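Local coordinates for protein cellulase CEL9M (Clostridium cellulolyticum, PDB 1IA6) that probably cleaves internal beta-1,4-glucosidic linkages of cellulose, as an endoglucanase of glycoside hydrolase family 9, at residues A346-I351 with D397-D402; W304-Y309 with G391-N396; Y100-F105 with A160-M165. All blocks are in the same frame, centred on the assembly; numbering follows the deposited sequence.

Contact 1 of 3, residues A346-I351 with D397-D402; sequences ANMSYI and DKFLDD
The F399 ring meets two side chains of the opposite loop, M348 and Y350, both on the same side of its plane, and most of the contact is made by that ring. The sulfur contact comes first: M348 SD approaches F399 CD2 to 3.5 Å from an oblique direction, while its methyl group sits over the ring face, CE lying 4.0 Å from the centroid of F399 in a CH-pi contact. The bend at the last torsion of M348, chi3 -82°, turns the methyl over the ring, and the pair makes a Met-aromatic contact. M348 CG, further back, lies over one face of the Y350 ring.

The aromatic pair is an offset edge-to-face one. Y350 turns its edge to the face of F399 with the planes at 67°, and Y350 CE1 comes within 3.6 Å of F399 CD1.

Polar contact runs through one water, which lies at the edge of the tyrosine ring. It is 2.7 Å from Y350 OH and donates to D397 O at 2.8 Å, joining the phenol to the loop backbone. The carboxylate of D397 is held elsewhere, by Y339, T294 and the backbone of G296.

A Met-aromatic contact and an edge-to-face pair thus join two irregular loops just before D401, the centre of an inverse gamma turn and a predicted active-site residue of this family 9 glycoside hydrolase.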
ATOM      1  N   ALA A 346      -1.640  10.762  23.635  1.00 15.56           N
ATOM      2  CA  ALA A 346      -0.382  10.105  23.972  1.00 16.89           C
ATOM      3  C   ALA A 346       0.809  11.023  23.723  1.00 17.19           C
ATOM      4  O   ALA A 346       1.947  10.677  24.046  1.00 18.71           O
ATOM      5  CB  ALA A 346      -0.231   8.818  23.167  1.00 16.37           C
ATOM      6  N   ASN A 347       0.537  12.193  23.155  1.00 16.24           N
ATOM      7  CA  ASN A 347       1.570  13.179  22.850  1.00 18.02           C
ATOM      8  C   ASN A 347       2.757  12.555  22.128  1.00 17.12           C
ATOM      9  O   ASN A 347       3.913  12.809  22.474  1.00 17.78           O
ATOM     10  CB  ASN A 347       2.049  13.861  24.134  1.00 20.29           C
ATOM     11  CG  ASN A 347       0.930  14.575  24.863  1.00 23.00           C
ATOM     12  OD1 ASN A 347       0.626  14.259  26.013  1.00 25.80           O
ATOM     13  ND2 ASN A 347       0.309  15.542  24.196  1.00 24.14           N
ATOM     14  N   MET A 348       2.474  11.738  21.121  1.00 15.76           N
ATOM     15  CA  MET A 348       3.542  11.101  20.368  1.00 13.95           C
ATOM     16  C   MET A 348       3.229  11.055  18.883  1.00 13.03           C
ATOM     17  O   MET A 348       2.067  11.042  18.477  1.00 12.11           O
ATOM     18  CB  MET A 348       3.780   9.670  20.874  1.00 15.48           C
ATOM     19  CG  MET A 348       2.690   8.670  20.503  1.00 16.13           C
ATOM     20  SD  MET A 348       3.046   6.975  21.053  1.00 18.72           S
ATOM     21  CE  MET A 348       4.126   6.416  19.742  1.00 18.88           C
ATOM     22  N   SER A 349       4.278  11.053  18.072  1.00 10.02           N
ATOM     23  CA  SER A 349       4.116  10.958  16.632  1.00  8.83           C
ATOM     24  C   SER A 349       4.015   9.471  16.339  1.00  9.24           C
ATOM     25  O   SER A 349       4.795   8.684  16.873  1.00 10.27           O
ATOM     26  CB  SER A 349       5.337  11.520  15.913  1.00 10.08           C
ATOM     27  OG  SER A 349       5.421  10.987  14.601  1.00 11.80           O
ATOM     28  N   TYR A 350       3.060   9.083  15.502  1.00  9.10           N
ATOM     29  CA  TYR A 350       2.910   7.678  15.158  1.00  8.66           C
ATOM     30  C   TYR A 350       3.732   7.298  13.933  1.00  9.29           C
ATOM     31  O   TYR A 350       3.657   6.169  13.437  1.00  9.38           O
ATOM     32  CB  TYR A 350       1.432   7.334  14.985  1.00  8.80           C
ATOM     33  CG  TYR A 350       0.752   7.190  16.328  1.00 10.19           C
ATOM     34  CD1 TYR A 350       1.100   6.150  17.187  1.00 12.29           C
ATOM     35  CD2 TYR A 350      -0.186   8.123  16.769  1.00 11.38           C
ATOM     36  CE1 TYR A 350       0.535   6.041  18.454  1.00 12.94           C
ATOM     37  CE2 TYR A 350      -0.761   8.024  18.041  1.00 11.14           C
ATOM     38  CZ  TYR A 350      -0.394   6.980  18.875  1.00 14.25           C
ATOM     39  OH  TYR A 350      -0.950   6.862  20.130  1.00 14.42           O
ATOM     40  N   ILE A 351       4.525   8.256  13.458  1.00  8.36           N
ATOM     41  CA  ILE A 351       5.428   8.023  12.340  1.00  9.73           C
ATOM     42  C   ILE A 351       6.818   7.992  12.970  1.00  9.78           C
ATOM     43  O   ILE A 351       7.280   8.991  13.522  1.00 11.02           O
ATOM     44  CB  ILE A 351       5.379   9.159  11.297  1.00  9.46           C
ATOM     45  CG1 ILE A 351       4.002   9.207  10.630  1.00  8.79           C
ATOM     46  CG2 ILE A 351       6.450   8.935  10.242  1.00 11.60           C
ATOM     47  CD1 ILE A 351       3.857  10.341   9.632  1.00 11.58           C
ATOM     48  N   ASP A 397      -7.086   5.656  23.141  1.00 14.87           N
ATOM     49  CA  ASP A 397      -5.947   6.489  22.752  1.00 13.93           C
ATOM     50  C   ASP A 397      -4.644   6.094  23.438  1.00 14.00           C
ATOM     51  O   ASP A 397      -3.661   6.839  23.389  1.00 14.84           O
ATOM     52  CB  ASP A 397      -6.235   7.963  23.047  1.00 14.14           C
ATOM     53  CG  ASP A 397      -7.375   8.507  22.221  1.00 15.38           C
ATOM     54  OD1 ASP A 397      -7.248   8.534  20.979  1.00 13.68           O
ATOM     55  OD2 ASP A 397      -8.399   8.905  22.813  1.00 13.97           O
ATOM     56  N   LYS A 398      -4.630   4.925  24.068  1.00 13.48           N
ATOM     57  CA  LYS A 398      -3.437   4.456  24.761  1.00 15.60           C
ATOM     58  C   LYS A 398      -2.515   3.686  23.820  1.00 15.07           C
ATOM     59  O   LYS A 398      -2.975   2.951  22.945  1.00 14.91           O
ATOM     60  CB  LYS A 398      -3.825   3.563  25.945  1.00 17.92           C
ATOM     61  CG  LYS A 398      -4.822   4.195  26.905  1.00 23.13           C
ATOM     62  CD  LYS A 398      -4.277   5.478  27.518  1.00 27.66           C
ATOM     63  CE  LYS A 398      -5.295   6.130  28.444  1.00 28.64           C
ATOM     64  NZ  LYS A 398      -4.770   7.398  29.033  1.00 31.12           N
ATOM     65  N   PHE A 399      -1.212   3.863  24.009  1.00 14.66           N
ATOM     66  CA  PHE A 399      -0.221   3.182  23.189  1.00 16.77           C
ATOM     67  C   PHE A 399       0.762   2.426  24.078  1.00 17.78           C
ATOM     68  O   PHE A 399       1.283   2.978  25.047  1.00 18.55           O
ATOM     69  CB  PHE A 399       0.554   4.186  22.333  1.00 14.04           C
ATOM     70  CG  PHE A 399       1.474   3.541  21.334  1.00 14.99           C
ATOM     71  CD1 PHE A 399       0.965   2.960  20.180  1.00 15.54           C
ATOM     72  CD2 PHE A 399       2.844   3.487  21.563  1.00 16.90           C
ATOM     73  CE1 PHE A 399       1.810   2.332  19.265  1.00 14.85           C
ATOM     74  CE2 PHE A 399       3.696   2.862  20.654  1.00 16.32           C
ATOM     75  CZ  PHE A 399       3.174   2.284  19.504  1.00 15.32           C
ATOM     76  N   LEU A 400       1.009   1.163  23.747  1.00 18.64           N
ATOM     77  CA  LEU A 400       1.940   0.342  24.510  1.00 20.74           C
ATOM     78  C   LEU A 400       3.187   0.110  23.666  1.00 21.16           C
ATOM     79  O   LEU A 400       3.199  -0.739  22.773  1.00 20.64           O
ATOM     80  CB  LEU A 400       1.291  -0.997  24.874  1.00 22.21           C
ATOM     81  CG  LEU A 400       0.010  -0.906  25.713  1.00 25.33           C
ATOM     82  CD1 LEU A 400      -0.558  -2.302  25.944  1.00 25.54           C
ATOM     83  CD2 LEU A 400       0.311  -0.220  27.041  1.00 25.60           C
ATOM     84  N   ASP A 401       4.231   0.879  23.952  1.00 21.33           N
ATOM     85  CA  ASP A 401       5.481   0.779  23.216  1.00 24.15           C
ATOM     86  C   ASP A 401       6.409  -0.258  23.840  1.00 25.73           C
ATOM     87  O   ASP A 401       7.285   0.078  24.637  1.00 27.41           O
ATOM     88  CB  ASP A 401       6.168   2.149  23.181  1.00 22.59           C
ATOM     89  CG  ASP A 401       7.374   2.180  22.261  1.00 22.68           C
ATOM     90  OD1 ASP A 401       7.619   1.180  21.554  1.00 19.90           O
ATOM     91  OD2 ASP A 401       8.075   3.213  22.240  1.00 23.75           O
ATOM     92  N   ASP A 402       6.207  -1.522  23.482  1.00 27.62           N
ATOM     93  CA  ASP A 402       7.045  -2.592  24.005  1.00 29.80           C
ATOM     94  C   ASP A 402       7.188  -3.762  23.034  1.00 30.27           C
ATOM     95  O   ASP A 402       6.452  -3.877  22.055  1.00 29.33           O
ATOM     96  CB  ASP A 402       6.516  -3.085  25.357  1.00 32.24           C
ATOM     97  CG  ASP A 402       5.134  -3.683  25.261  1.00 35.56           C
ATOM     98  OD1 ASP A 402       4.627  -4.166  26.297  1.00 39.01           O
ATOM     99  OD2 ASP A 402       4.554  -3.673  24.154  1.00 38.31           O
TER
HETATM  100  O   HOH W   1      -2.956   8.363  21.124  1.00 13.82           O

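Contact 2 of 3, residues W304-Y309 with G391-N396; sequences WGVLRY and GGPDQN. With SO4 (sulfate ion), chain E.
L307 N reaches G391 O across the contact in a 3.2 Å hydrogen bond that is almost straight, 175° at the hydrogen. G391 O has a second donor in a water at 3.0 Å, which in turn accepts from R308 N at 2.8 Å. Two backbone N-H groups in the first turn of helix 306-323 are therefore served by one loop carbonyl, directly and through water. G305 occupies the N-cap position of this helix.

The apolar part is close because the loop is bare here: G392 has no side chain, and V306 and L307 close directly on its CA. L307 CD1 rests 3.6 Å from G392 CA. V306 CG1, placed between its backbone N and carbonyl carbon (chi1 65°), comes 3.3 Å from G391 O and also lies against G392 CA and P393 O. P393 CD completes the surface, meeting V306 CG1 and L307 CD2 at longer range.

The charged group is R308, whose chain bends at chi2 and chi3 and folds back along its own segment. NH2 donates to W304 O in the guanidinium plane, though from above the carbonyl plane, and NE donates to G305 O. The outer edge grips a sulfate, with R308 NH2 2.8 Å from O3 and R308 NH1 3.0 Å from O2; D414 forms a salt bridge to NH1.

W304 NE1 is hydrogen-bonded to OE1 of E410, a predicted active-site residue. The sulfate, probably from the crystallisation liquor, is also bonded by W256 NE1; these donors suggest that the site can hold an anion, with R308 fixed by backbone carbonyls and an acidic partner.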
ATOM      1  N   TRP A 304      -6.670  -3.912  14.561  1.00 12.47           N
ATOM      2  CA  TRP A 304      -5.386  -4.153  13.915  1.00 13.82           C
ATOM      3  C   TRP A 304      -5.093  -3.157  12.801  1.00 11.47           C
ATOM      4  O   TRP A 304      -5.878  -3.018  11.866  1.00 10.52           O
ATOM      5  CB  TRP A 304      -5.336  -5.584  13.372  1.00 17.17           C
ATOM      6  CG  TRP A 304      -3.942  -6.115  13.267  1.00 22.10           C
ATOM      7  CD1 TRP A 304      -3.066  -5.930  12.237  1.00 23.02           C
ATOM      8  CD2 TRP A 304      -3.235  -6.861  14.266  1.00 23.00           C
ATOM      9  NE1 TRP A 304      -1.855  -6.511  12.534  1.00 24.79           N
ATOM     10  CE2 TRP A 304      -1.932  -7.089  13.773  1.00 23.78           C
ATOM     11  CE3 TRP A 304      -3.577  -7.357  15.532  1.00 25.01           C
ATOM     12  CZ2 TRP A 304      -0.967  -7.793  14.503  1.00 24.97           C
ATOM     13  CZ3 TRP A 304      -2.618  -8.056  16.257  1.00 24.68           C
ATOM     14  CH2 TRP A 304      -1.328  -8.266  15.739  1.00 25.36           C
ATOM     15  N   GLY A 305      -3.951  -2.479  12.907  1.00 10.99           N
ATOM     16  CA  GLY A 305      -3.581  -1.488  11.910  1.00 10.22           C
ATOM     17  C   GLY A 305      -4.621  -0.386  11.883  1.00  8.71           C
ATOM     18  O   GLY A 305      -5.081   0.023  10.818  1.00  9.38           O
ATOM     19  N   VAL A 306      -4.991   0.110  13.061  1.00  7.54           N
ATOM     20  CA  VAL A 306      -6.014   1.141  13.145  1.00  9.18           C
ATOM     21  C   VAL A 306      -5.671   2.441  12.416  1.00  7.60           C
ATOM     22  O   VAL A 306      -6.536   3.026  11.764  1.00  9.40           O
ATOM     23  CB  VAL A 306      -6.389   1.444  14.622  1.00 11.32           C
ATOM     24  CG1 VAL A 306      -5.217   2.048  15.355  1.00 12.56           C
ATOM     25  CG2 VAL A 306      -7.593   2.370  14.667  1.00 11.61           C
ATOM     26  N   LEU A 307      -4.421   2.891  12.506  1.00  7.77           N
ATOM     27  CA  LEU A 307      -4.025   4.132  11.830  1.00  7.97           C
ATOM     28  C   LEU A 307      -3.997   3.939  10.317  1.00  8.67           C
ATOM     29  O   LEU A 307      -4.248   4.873   9.554  1.00  8.55           O
ATOM     30  CB  LEU A 307      -2.656   4.602  12.327  1.00  8.26           C
ATOM     31  CG  LEU A 307      -2.622   4.943  13.823  1.00  8.61           C
ATOM     32  CD1 LEU A 307      -1.224   5.396  14.212  1.00 10.43           C
ATOM     33  CD2 LEU A 307      -3.641   6.037  14.127  1.00  9.95           C
ATOM     34  N   ARG A 308      -3.685   2.721   9.891  1.00  7.56           N
ATOM     35  CA  ARG A 308      -3.654   2.386   8.475  1.00  9.86           C
ATOM     36  C   ARG A 308      -5.039   2.654   7.878  1.00  8.70           C
ATOM     37  O   ARG A 308      -5.157   3.221   6.791  1.00  9.27           O
ATOM     38  CB  ARG A 308      -3.235   0.911   8.315  1.00 10.14           C
ATOM     39  CG  ARG A 308      -3.595   0.225   7.001  1.00 11.05           C
ATOM     40  CD  ARG A 308      -4.965  -0.423   7.090  1.00 13.15           C
ATOM     41  NE  ARG A 308      -5.068  -1.387   8.189  1.00 12.01           N
ATOM     42  CZ  ARG A 308      -4.632  -2.645   8.153  1.00 13.39           C
ATOM     43  NH1 ARG A 308      -4.043  -3.133   7.067  1.00 14.99           N
ATOM     44  NH2 ARG A 308      -4.812  -3.434   9.204  1.00 14.52           N
ATOM     45  N   TYR A 309      -6.091   2.269   8.599  1.00  7.38           N
ATOM     46  CA  TYR A 309      -7.451   2.486   8.117  1.00  8.79           C
ATOM     47  C   TYR A 309      -7.837   3.962   8.094  1.00  8.04           C
ATOM     48  O   TYR A 309      -8.449   4.428   7.135  1.00  8.59           O
ATOM     49  CB  TYR A 309      -8.457   1.714   8.978  1.00  9.30           C
ATOM     50  CG  TYR A 309      -8.365   0.213   8.824  1.00 12.62           C
ATOM     51  CD1 TYR A 309      -8.420  -0.380   7.563  1.00 13.17           C
ATOM     52  CD2 TYR A 309      -8.232  -0.619   9.938  1.00 12.65           C
ATOM     53  CE1 TYR A 309      -8.345  -1.761   7.410  1.00 16.48           C
ATOM     54  CE2 TYR A 309      -8.158  -2.007   9.795  1.00 14.72           C
ATOM     55  CZ  TYR A 309      -8.214  -2.567   8.526  1.00 17.44           C
ATOM     56  OH  TYR A 309      -8.141  -3.933   8.362  1.00 19.76           O
ATOM     57  N   GLY A 391       1.135   0.423  14.043  1.00  9.36           N
ATOM     58  CA  GLY A 391      -0.249  -0.003  14.171  1.00 10.37           C
ATOM     59  C   GLY A 391      -1.143   1.070  14.765  1.00 10.53           C
ATOM     60  O   GLY A 391      -2.170   1.426  14.184  1.00 10.19           O
ATOM     61  N   GLY A 392      -0.757   1.593  15.925  1.00 10.71           N
ATOM     62  CA  GLY A 392      -1.556   2.631  16.550  1.00 10.99           C
ATOM     63  C   GLY A 392      -2.044   2.284  17.946  1.00 12.03           C
ATOM     64  O   GLY A 392      -1.737   1.214  18.465  1.00 13.57           O
ATOM     65  N   PRO A 393      -2.822   3.178  18.576  1.00 12.91           N
ATOM     66  CA  PRO A 393      -3.376   3.017  19.926  1.00 13.27           C
ATOM     67  C   PRO A 393      -4.686   2.241  19.990  1.00 14.72           C
ATOM     68  O   PRO A 393      -5.253   1.873  18.961  1.00 13.30           O
ATOM     69  CB  PRO A 393      -3.566   4.457  20.371  1.00 13.31           C
ATOM     70  CG  PRO A 393      -4.084   5.091  19.103  1.00 12.14           C
ATOM     71  CD  PRO A 393      -3.163   4.507  18.029  1.00 12.05           C
ATOM     72  N   ASP A 394      -5.163   1.994  21.210  1.00 15.24           N
ATOM     73  CA  ASP A 394      -6.432   1.303  21.384  1.00 16.80           C
ATOM     74  C   ASP A 394      -7.526   2.364  21.317  1.00 17.80           C
ATOM     75  O   ASP A 394      -7.235   3.542  21.091  1.00 16.21           O
ATOM     76  CB  ASP A 394      -6.494   0.533  22.717  1.00 17.65           C
ATOM     77  CG  ASP A 394      -6.313   1.423  23.944  1.00 19.52           C
ATOM     78  OD1 ASP A 394      -6.560   2.644  23.871  1.00 17.89           O
ATOM     79  OD2 ASP A 394      -5.939   0.879  25.006  1.00 21.75           O
ATOM     80  N   GLN A 395      -8.776   1.962  21.509  1.00 18.19           N
ATOM     81  CA  GLN A 395      -9.874   2.913  21.425  1.00 20.29           C
ATOM     82  C   GLN A 395      -9.909   3.927  22.564  1.00 20.07           C
ATOM     83  O   GLN A 395     -10.791   4.783  22.615  1.00 20.18           O
ATOM     84  CB  GLN A 395     -11.212   2.170  21.311  1.00 22.72           C
ATOM     85  CG  GLN A 395     -11.563   1.257  22.464  1.00 26.54           C
ATOM     86  CD  GLN A 395     -12.809   0.436  22.166  1.00 28.82           C
ATOM     87  OE1 GLN A 395     -12.741  -0.617  21.528  1.00 30.61           O
ATOM     88  NE2 GLN A 395     -13.959   0.929  22.607  1.00 29.78           N
ATOM     89  N   ASN A 396      -8.928   3.838  23.458  1.00 19.23           N
ATOM     90  CA  ASN A 396      -8.818   4.755  24.588  1.00 19.49           C
ATOM     91  C   ASN A 396      -7.627   5.690  24.358  1.00 17.14           C
ATOM     92  O   ASN A 396      -7.208   6.415  25.259  1.00 15.56           O
ATOM     93  CB  ASN A 396      -8.611   3.964  25.884  1.00 22.86           C
ATOM     94  CG  ASN A 396      -9.781   3.050  26.204  1.00 26.31           C
ATOM     95  OD1 ASN A 396      -9.609   1.991  26.812  1.00 29.05           O
ATOM     96  ND2 ASN A 396     -10.979   3.458  25.807  1.00 28.98           N
TER
HETATM   97  S   SO4 E1266      -3.830  -6.996   8.302  1.00 30.63           S
HETATM   98  O1  SO4 E1266      -2.620  -7.629   8.871  1.00 28.72           O
HETATM   99  O2  SO4 E1266      -3.438  -6.113   7.189  1.00 24.34           O
HETATM  100  O3  SO4 E1266      -4.506  -6.211   9.357  1.00 27.67           O
HETATM  101  O4  SO4 E1266      -4.747  -8.051   7.814  1.00 28.45           O
HETATM  102  O   HOH W   2      -1.623   1.275  11.216  1.00 13.82           O

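Contact 3 of 3, residues Y100-F105 with A160-M165; sequences YFTDYF and AALTLM
The F105 ring has F101 O of its own helix over one face, 3.4 Å above the plane and offset toward the rim, and L162 CD2 at its edge, near the ring plane. A161 CB comes to this ring obliquely, 4.0 Å from F105 CE2. These groups belong to two helices of the all-helical barrel of the family 9 catalytic module, 91-107 and 152-169, whose short segments cross at -122° with their axes 10.3 Å apart.

Beyond the ring the packing is aliphatic. T102 turns its methyl to the other helix, where CG2 lies 3.9 Å from L162 CD2. M165 crosses T102 at about a right angle, and the bend at its second torsion, chi2 56°, carries the thioether on past the threonine toward L98 and K99.

Helix 64-80 adds A71, touching both F105 and A161, while L162 also leans on helix 174-193; the contact is therefore buried among neighbouring helices. The hydroxyl of T102 is hydrogen-bonded to Y176 OH, so this buried polar atom has a partner beside the apolar surface. The threonine methyl faces the other helix, with T102 CG2 3.8 Å from M165 CG.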
ATOM      1  N   TYR A 100      10.936   0.219  -8.438  1.00  9.50           N
ATOM      2  CA  TYR A 100      11.451  -0.975  -7.782  1.00  8.89           C
ATOM      3  C   TYR A 100      10.321  -2.006  -7.722  1.00  9.32           C
ATOM      4  O   TYR A 100      10.566  -3.214  -7.797  1.00  8.73           O
ATOM      5  CB  TYR A 100      11.950  -0.659  -6.373  1.00  9.63           C
ATOM      6  CG  TYR A 100      13.028  -1.616  -5.903  1.00  9.68           C
ATOM      7  CD1 TYR A 100      14.340  -1.491  -6.359  1.00 12.50           C
ATOM      8  CD2 TYR A 100      12.731  -2.659  -5.029  1.00  8.92           C
ATOM      9  CE1 TYR A 100      15.335  -2.384  -5.955  1.00 12.15           C
ATOM     10  CE2 TYR A 100      13.719  -3.561  -4.617  1.00  9.86           C
ATOM     11  CZ  TYR A 100      15.016  -3.417  -5.085  1.00 12.30           C
ATOM     12  OH  TYR A 100      15.994  -4.312  -4.697  1.00 13.30           O
ATOM     13  N   PHE A 101       9.084  -1.527  -7.586  1.00  8.13           N
ATOM     14  CA  PHE A 101       7.916  -2.414  -7.561  1.00  8.11           C
ATOM     15  C   PHE A 101       7.670  -2.971  -8.963  1.00  7.87           C
ATOM     16  O   PHE A 101       7.577  -4.180  -9.161  1.00  8.01           O
ATOM     17  CB  PHE A 101       6.634  -1.663  -7.165  1.00  7.71           C
ATOM     18  CG  PHE A 101       6.365  -1.605  -5.686  1.00  8.72           C
ATOM     19  CD1 PHE A 101       5.958  -2.741  -4.991  1.00  9.52           C
ATOM     20  CD2 PHE A 101       6.455  -0.398  -5.002  1.00  8.92           C
ATOM     21  CE1 PHE A 101       5.638  -2.672  -3.636  1.00  9.48           C
ATOM     22  CE2 PHE A 101       6.138  -0.317  -3.649  1.00 10.85           C
ATOM     23  CZ  PHE A 101       5.727  -1.456  -2.965  1.00 10.88           C
ATOM     24  N   THR A 102       7.550  -2.079  -9.942  1.00  7.10           N
ATOM     25  CA  THR A 102       7.244  -2.523 -11.295  1.00  8.49           C
ATOM     26  C   THR A 102       8.300  -3.407 -11.947  1.00  8.41           C
ATOM     27  O   THR A 102       7.952  -4.312 -12.700  1.00  8.72           O
ATOM     28  CB  THR A 102       6.885  -1.326 -12.213  1.00  8.32           C
ATOM     29  OG1 THR A 102       7.982  -0.414 -12.291  1.00  9.21           O
ATOM     30  CG2 THR A 102       5.669  -0.595 -11.658  1.00  9.72           C
ATOM     31  N   ASP A 103       9.578  -3.172 -11.656  1.00  7.79           N
ATOM     32  CA  ASP A 103      10.627  -4.017 -12.231  1.00  9.60           C
ATOM     33  C   ASP A 103      10.387  -5.456 -11.781  1.00  9.69           C
ATOM     34  O   ASP A 103      10.588  -6.408 -12.541  1.00 10.58           O
ATOM     35  CB  ASP A 103      12.016  -3.583 -11.750  1.00 10.36           C
ATOM     36  CG  ASP A 103      12.560  -2.389 -12.511  1.00 13.00           C
ATOM     37  OD1 ASP A 103      11.976  -2.014 -13.548  1.00 11.17           O
ATOM     38  OD2 ASP A 103      13.588  -1.834 -12.071  1.00 13.64           O
ATOM     39  N   TYR A 104       9.963  -5.601 -10.530  1.00  8.38           N
ATOM     40  CA  TYR A 104       9.686  -6.908  -9.947  1.00  8.77           C
ATOM     41  C   TYR A 104       8.460  -7.549 -10.598  1.00  7.43           C
ATOM     42  O   TYR A 104       8.475  -8.734 -10.926  1.00  8.39           O
ATOM     43  CB  TYR A 104       9.498  -6.748  -8.431  1.00  9.26           C
ATOM     44  CG  TYR A 104       9.000  -7.970  -7.690  1.00 10.32           C
ATOM     45  CD1 TYR A 104       9.721  -9.167  -7.696  1.00 10.02           C
ATOM     46  CD2 TYR A 104       7.818  -7.917  -6.951  1.00  9.70           C
ATOM     47  CE1 TYR A 104       9.274 -10.279  -6.979  1.00 11.24           C
ATOM     48  CE2 TYR A 104       7.363  -9.022  -6.232  1.00 10.80           C
ATOM     49  CZ  TYR A 104       8.095 -10.198  -6.251  1.00 12.35           C
ATOM     50  OH  TYR A 104       7.643 -11.289  -5.539  1.00 12.41           O
ATOM     51  N   PHE A 105       7.401  -6.772 -10.799  1.00  6.68           N
ATOM     52  CA  PHE A 105       6.199  -7.312 -11.426  1.00  6.97           C
ATOM     53  C   PHE A 105       6.486  -7.816 -12.842  1.00  8.20           C
ATOM     54  O   PHE A 105       5.984  -8.867 -13.249  1.00  7.36           O
ATOM     55  CB  PHE A 105       5.089  -6.258 -11.486  1.00  7.02           C
ATOM     56  CG  PHE A 105       4.657  -5.749 -10.140  1.00  8.89           C
ATOM     57  CD1 PHE A 105       4.683  -6.579  -9.019  1.00  9.40           C
ATOM     58  CD2 PHE A 105       4.214  -4.443  -9.994  1.00  7.85           C
ATOM     59  CE1 PHE A 105       4.271  -6.107  -7.769  1.00 10.03           C
ATOM     60  CE2 PHE A 105       3.801  -3.961  -8.751  1.00 10.81           C
ATOM     61  CZ  PHE A 105       3.831  -4.794  -7.638  1.00 10.01           C
ATOM     62  N   ALA A 160      -3.241  -2.601 -12.149  1.00  6.73           N
ATOM     63  CA  ALA A 160      -3.483  -1.191 -11.858  1.00  5.21           C
ATOM     64  C   ALA A 160      -2.178  -0.475 -11.543  1.00  5.38           C
ATOM     65  O   ALA A 160      -1.962   0.649 -11.984  1.00  5.21           O
ATOM     66  CB  ALA A 160      -4.459  -1.050 -10.686  1.00  5.55           C
ATOM     67  N   ALA A 161      -1.310  -1.126 -10.778  1.00  5.00           N
ATOM     68  CA  ALA A 161      -0.027  -0.530 -10.424  1.00  5.48           C
ATOM     69  C   ALA A 161       0.804  -0.280 -11.679  1.00  6.22           C
ATOM     70  O   ALA A 161       1.488   0.739 -11.786  1.00  5.85           O
ATOM     71  CB  ALA A 161       0.736  -1.453  -9.470  1.00  5.59           C
ATOM     72  N   LEU A 162       0.745  -1.217 -12.625  1.00  5.51           N
ATOM     73  CA  LEU A 162       1.501  -1.104 -13.871  1.00  5.69           C
ATOM     74  C   LEU A 162       0.919  -0.041 -14.800  1.00  6.92           C
ATOM     75  O   LEU A 162       1.664   0.671 -15.477  1.00  6.17           O
ATOM     76  CB  LEU A 162       1.552  -2.460 -14.582  1.00  5.71           C
ATOM     77  CG  LEU A 162       2.463  -3.500 -13.918  1.00  7.22           C
ATOM     78  CD1 LEU A 162       2.223  -4.872 -14.537  1.00 10.87           C
ATOM     79  CD2 LEU A 162       3.923  -3.075 -14.072  1.00  9.20           C
ATOM     80  N   THR A 163      -0.405   0.069 -14.835  1.00  6.69           N
ATOM     81  CA  THR A 163      -1.046   1.077 -15.676  1.00  7.23           C
ATOM     82  C   THR A 163      -0.736   2.458 -15.110  1.00  8.78           C
ATOM     83  O   THR A 163      -0.477   3.403 -15.853  1.00  8.59           O
ATOM     84  CB  THR A 163      -2.570   0.890 -15.717  1.00  6.74           C
ATOM     85  OG1 THR A 163      -2.872  -0.401 -16.256  1.00  7.77           O
ATOM     86  CG2 THR A 163      -3.222   1.967 -16.597  1.00  7.77           C
ATOM     87  N   LEU A 164      -0.765   2.576 -13.788  1.00  7.44           N
ATOM     88  CA  LEU A 164      -0.460   3.859 -13.166  1.00  8.12           C
ATOM     89  C   LEU A 164       0.992   4.231 -13.443  1.00  8.98           C
ATOM     90  O   LEU A 164       1.313   5.407 -13.610  1.00  8.17           O
ATOM     91  CB  LEU A 164      -0.744   3.804 -11.663  1.00  7.31           C
ATOM     92  CG  LEU A 164      -2.220   4.071 -11.353  1.00  7.77           C
ATOM     93  CD1 LEU A 164      -2.599   3.547  -9.970  1.00 10.13           C
ATOM     94  CD2 LEU A 164      -2.474   5.564 -11.468  1.00  9.07           C
ATOM     95  N   MET A 165       1.873   3.236 -13.514  1.00  8.24           N
ATOM     96  CA  MET A 165       3.272   3.533 -13.804  1.00  9.38           C
ATOM     97  C   MET A 165       3.365   4.065 -15.238  1.00  9.87           C
ATOM     98  O   MET A 165       4.119   5.000 -15.514  1.00  9.66           O
ATOM     99  CB  MET A 165       4.150   2.287 -13.644  1.00  9.65           C
ATOM    100  CG  MET A 165       5.642   2.596 -13.739  1.00 10.57           C
ATOM    101  SD  MET A 165       6.143   3.845 -12.523  1.00 11.77           S
ATOM    102  CE  MET A 165       7.909   3.575 -12.444  1.00 12.05           C
TER

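Overall arrangement
Contacts 1 and 2 touch, their centres 10 Å apart: Y350 of contact 1 lies against L307 and P393 of contact 2, and F399 against G392. Residues 391-396 run straight on into 397-402, so a single loop serves both. Contact 3 lies on the opposite side of the chain's centre, about 14 Å from contact 2 and 17 Å from contact 1 between nearest atoms. All three are largely buried, but contact 1 lies farthest from the chain's centre, and its central F399 is partly exposed. Loop against loop uses aromatic and sulfur contacts; loop against helix start combines direct and water-mediated backbone links with apolar packing; helix against helix packs phenyl and threonine methyl on alanine, leucine and methionine.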